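Local coordinates for DNA translocase coupling protein (Clostridium perfringens, PDB 6O1W) that probably couples ATP binding to DNA translocation during conjugative plasmid transfer, this chain being a fragment that includes its FtsK/SpoIIIE-like ATPase domain, at residues I53-W56 with K57-P61; T243-D246 with D247-A251. All coordinates share one frame; numbering follows the deposited sequence.

Contact 1: residues I53-W56 with K57-P61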
ATOM      1  N   ILE A  53      11.633  31.568 -11.357  1.00 33.49           N
ATOM      2  CA  ILE A  53      11.098  30.206 -11.308  1.00 35.04           C
ATOM      3  C   ILE A  53      10.724  29.654 -12.712  1.00 37.81           C
ATOM      4  O   ILE A  53      10.957  28.482 -12.979  1.00 35.37           O
ATOM      5  CB  ILE A  53       9.915  30.102 -10.292  1.00 38.91           C
ATOM      6  CG1 ILE A  53       9.503  28.651 -10.007  1.00 40.43           C
ATOM      7  CG2 ILE A  53       8.696  30.930 -10.740  1.00 38.42           C
ATOM      8  CD1 ILE A  53      10.338  27.904  -9.124  1.00 49.16           C
ATOM      9  N   GLU A  54      10.165  30.515 -13.590  1.00 36.01           N
ATOM     10  CA  GLU A  54       9.763  30.160 -14.952  1.00 36.34           C
ATOM     11  C   GLU A  54      10.983  29.811 -15.809  1.00 36.14           C
ATOM     12  O   GLU A  54      10.891  28.905 -16.638  1.00 34.77           O
ATOM     13  CB  GLU A  54       8.835  31.211 -15.605  1.00 38.05           C
ATOM     14  CG  GLU A  54       9.047  32.651 -15.153  1.00 56.91           C
ATOM     15  CD  GLU A  54       8.409  33.045 -13.832  1.00 74.80           C
ATOM     16  OE1 GLU A  54       7.169  32.932 -13.700  1.00 71.76           O
ATOM     17  OE2 GLU A  54       9.159  33.471 -12.925  1.00 62.64           O
ATOM     18  N   THR A  55      12.137  30.451 -15.543  1.00 30.94           N
ATOM     19  CA  THR A  55      13.388  30.093 -16.210  1.00 31.03           C
ATOM     20  C   THR A  55      13.903  28.708 -15.696  1.00 35.12           C
ATOM     21  O   THR A  55      14.226  27.855 -16.518  1.00 34.25           O
ATOM     22  CB  THR A  55      14.399  31.218 -16.136  1.00 35.43           C
ATOM     23  OG1 THR A  55      13.820  32.347 -16.790  1.00 36.59           O
ATOM     24  CG2 THR A  55      15.727  30.857 -16.837  1.00 35.45           C
ATOM     25  N   TRP A  56      13.867  28.453 -14.357  1.00 29.98           N
ATOM     26  CA  TRP A  56      14.228  27.143 -13.797  1.00 29.54           C
ATOM     27  C   TRP A  56      13.343  26.072 -14.450  1.00 32.36           C
ATOM     28  O   TRP A  56      13.834  24.987 -14.775  1.00 30.20           O
ATOM     29  CB  TRP A  56      13.995  27.085 -12.260  1.00 28.37           C
ATOM     30  CG  TRP A  56      15.054  27.759 -11.430  1.00 30.25           C
ATOM     31  CD1 TRP A  56      15.133  29.083 -11.117  1.00 33.08           C
ATOM     32  CD2 TRP A  56      16.161  27.122 -10.769  1.00 30.40           C
ATOM     33  NE1 TRP A  56      16.206  29.312 -10.279  1.00 32.50           N
ATOM     34  CE2 TRP A  56      16.869  28.133 -10.070  1.00 34.18           C
ATOM     35  CE3 TRP A  56      16.666  25.806 -10.756  1.00 31.57           C
ATOM     36  CZ2 TRP A  56      18.022  27.860  -9.322  1.00 32.99           C
ATOM     37  CZ3 TRP A  56      17.821  25.539 -10.037  1.00 33.00           C
ATOM     38  CH2 TRP A  56      18.490  26.559  -9.330  1.00 33.49           C
ATOM     39  N   LYS A  57      12.031  26.375 -14.627  1.00 28.62           N
ATOM     40  CA  LYS A  57      11.091  25.408 -15.205  1.00 29.48           C
ATOM     41  C   LYS A  57      11.415  25.097 -16.660  1.00 34.64           C
ATOM     42  O   LYS A  57      11.356  23.935 -17.060  1.00 33.12           O
ATOM     43  CB  LYS A  57       9.640  25.846 -14.993  1.00 32.85           C
ATOM     44  CG  LYS A  57       9.237  25.637 -13.518  1.00 44.27           C
ATOM     45  CD  LYS A  57       7.788  25.973 -13.209  1.00 50.36           C
ATOM     46  CE  LYS A  57       7.505  25.685 -11.757  1.00 62.14           C
ATOM     47  NZ  LYS A  57       6.062  25.772 -11.431  1.00 76.61           N
ATOM     48  N   SER A  58      11.862  26.111 -17.417  1.00 32.38           N
ATOM     49  CA  SER A  58      12.297  25.925 -18.803  1.00 33.60           C
ATOM     50  C   SER A  58      13.562  25.053 -18.866  1.00 36.06           C
ATOM     51  O   SER A  58      13.803  24.349 -19.859  1.00 34.64           O
ATOM     52  CB  SER A  58      12.586  27.276 -19.439  1.00 37.43           C
ATOM     53  OG  SER A  58      11.338  27.880 -19.723  1.00 48.67           O
ATOM     54  N   TYR A  59      14.367  25.107 -17.790  1.00 29.44           N
ATOM     55  CA  TYR A  59      15.602  24.355 -17.744  1.00 27.96           C
ATOM     56  C   TYR A  59      15.460  22.972 -17.193  1.00 31.83           C
ATOM     57  O   TYR A  59      16.472  22.306 -17.142  1.00 34.07           O
ATOM     58  CB  TYR A  59      16.666  25.139 -16.977  1.00 27.12           C
ATOM     59  CG  TYR A  59      17.495  26.020 -17.877  1.00 26.69           C
ATOM     60  CD1 TYR A  59      17.019  27.256 -18.311  1.00 27.42           C
ATOM     61  CD2 TYR A  59      18.763  25.625 -18.293  1.00 27.58           C
ATOM     62  CE1 TYR A  59      17.805  28.100 -19.089  1.00 27.41           C
ATOM     63  CE2 TYR A  59      19.533  26.432 -19.137  1.00 28.45           C
ATOM     64  CZ  TYR A  59      19.052  27.672 -19.524  1.00 33.30           C
ATOM     65  OH  TYR A  59      19.835  28.487 -20.302  1.00 32.51           O
ATOM     66  N   ILE A  60      14.243  22.514 -16.789  1.00 28.28           N
ATOM     67  CA  ILE A  60      14.044  21.170 -16.189  1.00 28.58           C
ATOM     68  C   ILE A  60      14.660  20.032 -17.059  1.00 32.82           C
ATOM     69  O   ILE A  60      15.456  19.247 -16.523  1.00 31.24           O
ATOM     70  CB  ILE A  60      12.566  20.875 -15.787  1.00 31.28           C
ATOM     71  CG1 ILE A  60      12.248  21.548 -14.436  1.00 32.23           C
ATOM     72  CG2 ILE A  60      12.257  19.352 -15.720  1.00 29.39           C
ATOM     73  CD1 ILE A  60      10.702  21.535 -14.052  1.00 34.47           C
ATOM     74  N   PRO A  61      14.324  19.896 -18.367  1.00 29.80           N
ATOM     75  CA  PRO A  61      14.954  18.832 -19.145  1.00 29.60           C
ATOM     76  C   PRO A  61      16.475  18.873 -19.020  1.00 30.21           C
ATOM     77  O   PRO A  61      17.036  17.831 -18.754  1.00 29.09           O
ATOM     78  CB  PRO A  61      14.481  19.118 -20.577  1.00 31.81           C
ATOM     79  CG  PRO A  61      13.164  19.759 -20.380  1.00 35.89           C
ATOM     80  CD  PRO A  61      13.392  20.672 -19.213  1.00 31.90           C
TER
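The short helix 53-58 and the bend at Y59 that leads into helix 60-67 make this local contact, against the four-stranded antiparallel sheet of strands 30-36, 43-48, 82-89 and 69-76. I53 and K57 meet one turn apart: K57 N donates to I53 O at 2.9 Å, and the extended lysine chain runs back past that carbonyl, its CG 3.4 Å from I53 O, until CE reaches I53 CG1. With CG1 anti to the backbone N (chi1 -169°), I53 turns this branch to the lysine, while its side chain also touches I74 and Q76 of strand 69-76 and V83 of strand 82-89. The next turn closes through S58 N to E54 O at 3.1 Å. At the last turn Y59 N is shared, bonding T55 O at 3.0 Å four residues back and, weakly, W56 O three back at 3.1 Å; I60 N to K57 O (3.2 Å) also spans three, so the helix tightens before helix 60-67. W56 sends its buried indole to the sheet side, edge-to-face with F21 and beside the F47 ring, and NE1 has weak bonds to I51 O and S49 OG. The T55 and Y59 side chains lie alongside one another, pointing the same way. T55 CG2 lies off the ring plane, 4.1 Å from CD1 and CE1 of Y59, whereas T55 O meets the ring edge in its plane, 3.4 Å from Y59 CD1.

Contact 2: residues T243-D246 with D247-A251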
ATOM      1  N   THR A 243     -22.415   7.453   8.982  1.00 55.00           N
ATOM      2  CA  THR A 243     -23.041   8.789   8.991  1.00 56.16           C
ATOM      3  C   THR A 243     -24.524   8.924   8.539  1.00 65.91           C
ATOM      4  O   THR A 243     -25.289   9.584   9.259  1.00 69.19           O
ATOM      5  CB  THR A 243     -22.213   9.824   8.227  1.00 58.36           C
ATOM      6  OG1 THR A 243     -21.990   9.389   6.889  1.00 55.81           O
ATOM      7  CG2 THR A 243     -20.895  10.139   8.914  1.00 57.90           C
ATOM      8  N   GLY A 244     -24.913   8.377   7.385  1.00 62.23           N
ATOM      9  CA  GLY A 244     -26.271   8.580   6.866  1.00 61.52           C
ATOM     10  C   GLY A 244     -27.271   7.444   6.923  1.00 65.32           C
ATOM     11  O   GLY A 244     -28.378   7.584   6.399  1.00 65.84           O
ATOM     12  N   VAL A 245     -26.914   6.331   7.566  1.00 60.99           N
ATOM     13  CA  VAL A 245     -27.785   5.153   7.728  1.00 59.76           C
ATOM     14  C   VAL A 245     -28.792   5.339   8.880  1.00 61.80           C
ATOM     15  O   VAL A 245     -28.584   6.194   9.738  1.00 60.11           O
ATOM     16  CB  VAL A 245     -26.951   3.842   7.906  1.00 62.90           C
ATOM     17  CG1 VAL A 245     -25.897   3.696   6.812  1.00 62.23           C
ATOM     18  CG2 VAL A 245     -26.308   3.760   9.291  1.00 62.51           C
ATOM     19  N   ASP A 246     -29.848   4.497   8.929  1.00 59.42           N
ATOM     20  CA  ASP A 246     -30.837   4.513  10.012  1.00 59.31           C
ATOM     21  C   ASP A 246     -30.305   3.758  11.253  1.00 62.02           C
ATOM     22  O   ASP A 246     -29.253   3.115  11.190  1.00 61.84           O
ATOM     23  CB  ASP A 246     -32.166   3.904   9.541  1.00 62.48           C
ATOM     24  CG  ASP A 246     -32.085   2.424   9.220  1.00 81.39           C
ATOM     25  OD1 ASP A 246     -31.500   2.077   8.164  1.00 83.38           O
ATOM     26  OD2 ASP A 246     -32.603   1.611  10.025  1.00 88.28           O
ATOM     27  N   ASP A 247     -31.063   3.817  12.356  1.00 57.55           N
ATOM     28  CA  ASP A 247     -30.784   3.235  13.666  1.00 57.35           C
ATOM     29  C   ASP A 247     -30.432   1.763  13.653  1.00 58.75           C
ATOM     30  O   ASP A 247     -29.484   1.370  14.336  1.00 58.60           O
ATOM     31  CB  ASP A 247     -31.957   3.483  14.633  1.00 60.74           C
ATOM     32  CG  ASP A 247     -33.335   3.518  13.974  1.00 83.61           C
ATOM     33  OD1 ASP A 247     -33.792   2.448  13.475  1.00 84.86           O
ATOM     34  OD2 ASP A 247     -33.958   4.612  13.953  1.00 92.85           O
ATOM     35  N   GLU A 248     -31.201   0.951  12.904  1.00 53.25           N
ATOM     36  CA  GLU A 248     -31.017  -0.493  12.809  1.00 52.77           C
ATOM     37  C   GLU A 248     -29.775  -0.871  12.015  1.00 53.71           C
ATOM     38  O   GLU A 248     -29.061  -1.784  12.423  1.00 54.18           O
ATOM     39  CB  GLU A 248     -32.264  -1.181  12.226  1.00 54.76           C
ATOM     40  CG  GLU A 248     -32.575  -2.516  12.886  1.00 66.99           C
ATOM     41  CD  GLU A 248     -32.929  -2.452  14.363  1.00 92.08           C
ATOM     42  OE1 GLU A 248     -32.336  -3.228  15.146  1.00 82.39           O
ATOM     43  OE2 GLU A 248     -33.793  -1.625  14.739  1.00 95.25           O
ATOM     44  N   THR A 249     -29.515  -0.167  10.902  1.00 48.02           N
ATOM     45  CA  THR A 249     -28.348  -0.381  10.046  1.00 47.14           C
ATOM     46  C   THR A 249     -27.093   0.054  10.787  1.00 49.25           C
ATOM     47  O   THR A 249     -26.061  -0.591  10.641  1.00 48.47           O
ATOM     48  CB  THR A 249     -28.530   0.333   8.702  1.00 55.81           C
ATOM     49  OG1 THR A 249     -29.799  -0.035   8.156  1.00 59.09           O
ATOM     50  CG2 THR A 249     -27.424   0.011   7.706  1.00 53.76           C
ATOM     51  N   ARG A 250     -27.191   1.125  11.597  1.00 45.63           N
ATOM     52  CA  ARG A 250     -26.074   1.650  12.394  1.00 45.47           C
ATOM     53  C   ARG A 250     -25.644   0.612  13.435  1.00 46.92           C
ATOM     54  O   ARG A 250     -24.458   0.297  13.505  1.00 46.30           O
ATOM     55  CB  ARG A 250     -26.445   2.992  13.064  1.00 45.00           C
ATOM     56  CG  ARG A 250     -25.243   3.794  13.539  1.00 57.98           C
ATOM     57  CD  ARG A 250     -25.656   5.083  14.238  1.00 63.87           C
ATOM     58  NE  ARG A 250     -24.669   6.139  14.012  1.00 72.68           N
ATOM     59  CZ  ARG A 250     -24.742   7.041  13.036  1.00 89.76           C
ATOM     60  NH1 ARG A 250     -25.770   7.038  12.193  1.00 71.74           N
ATOM     61  NH2 ARG A 250     -23.791   7.958  12.899  1.00 80.53           N
ATOM     62  N   ALA A 251     -26.616   0.040  14.187  1.00 41.61           N
ATOM     63  CA  ALA A 251     -26.362  -0.989  15.204  1.00 40.61           C
ATOM     64  C   ALA A 251     -25.710  -2.238  14.576  1.00 41.93           C
ATOM     65  O   ALA A 251     -24.780  -2.817  15.153  1.00 40.23           O
ATOM     66  CB  ALA A 251     -27.655  -1.354  15.915  1.00 41.21           C
TER
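An N-cap opens helix 247-266 here, with D246 bonded to E248 and T249 at the exposed start of the helix, in the FtsK/SpoIIIE-type ATPase region. The carboxylate of D246 divides its work. OD1 takes the T249 hydroxyl, OG1 to OD1 2.7 Å, and OD2 accepts from E248 N at 3.3 Å; both donors stand above the carboxylate plane, by 36° and 55°. Chi1 of 66° puts D246 CG between its own backbone N and carbonyl carbon, from where the acid folds over the first turn, and the side chains of D246 and T249 cross at about a right angle. On T249, OG1 lies beside the backbone N and serves the cap, whereas CG2, anti to that N, packs against V245 CB at 3.9 Å, just before the helix. V245 CG2 reaches one residue further, 3.9 Å from R250 CB. E248 N is shared, bonding D247 OD1 weakly at 3.0 Å as well. The two acids it serves come close, D247 OD1 3.7 Å from D246 OD2, and the helix dipole would probably ease their repulsion. R250 N closes the turn on D246 O at 2.9 Å. Its side chain bends at chi3 and runs back alongside the 243-245 loop, where T243 O and V245 O lie in the guanidinium plane, at its edge, but NH1 stays too far from either for a hydrogen bond, 3.8 Å from V245 O.

How the contacts relate
Both contacts are local and lie at the surface, about 54 Å apart between centres, and neither touches an annotated site. Contact 1 sits where one short helix gives way to the next, beside the four-stranded sheet; contact 2 is in the part of the chain assigned to the FtsK/SpoIIIE family. Contact 1 thus spans the junction of two helices, contact 2 the start of one, the long helix 247-266. In 53-61 the cross-segment bonds are mainly backbone to backbone, and a buried tryptophan ties the turn to the sheet. In 243-251 an aspartate carboxylate supplies acceptors at the helix start, exposed charged residues surround it, and apolar packing is limited to a few methyl and methylene contacts.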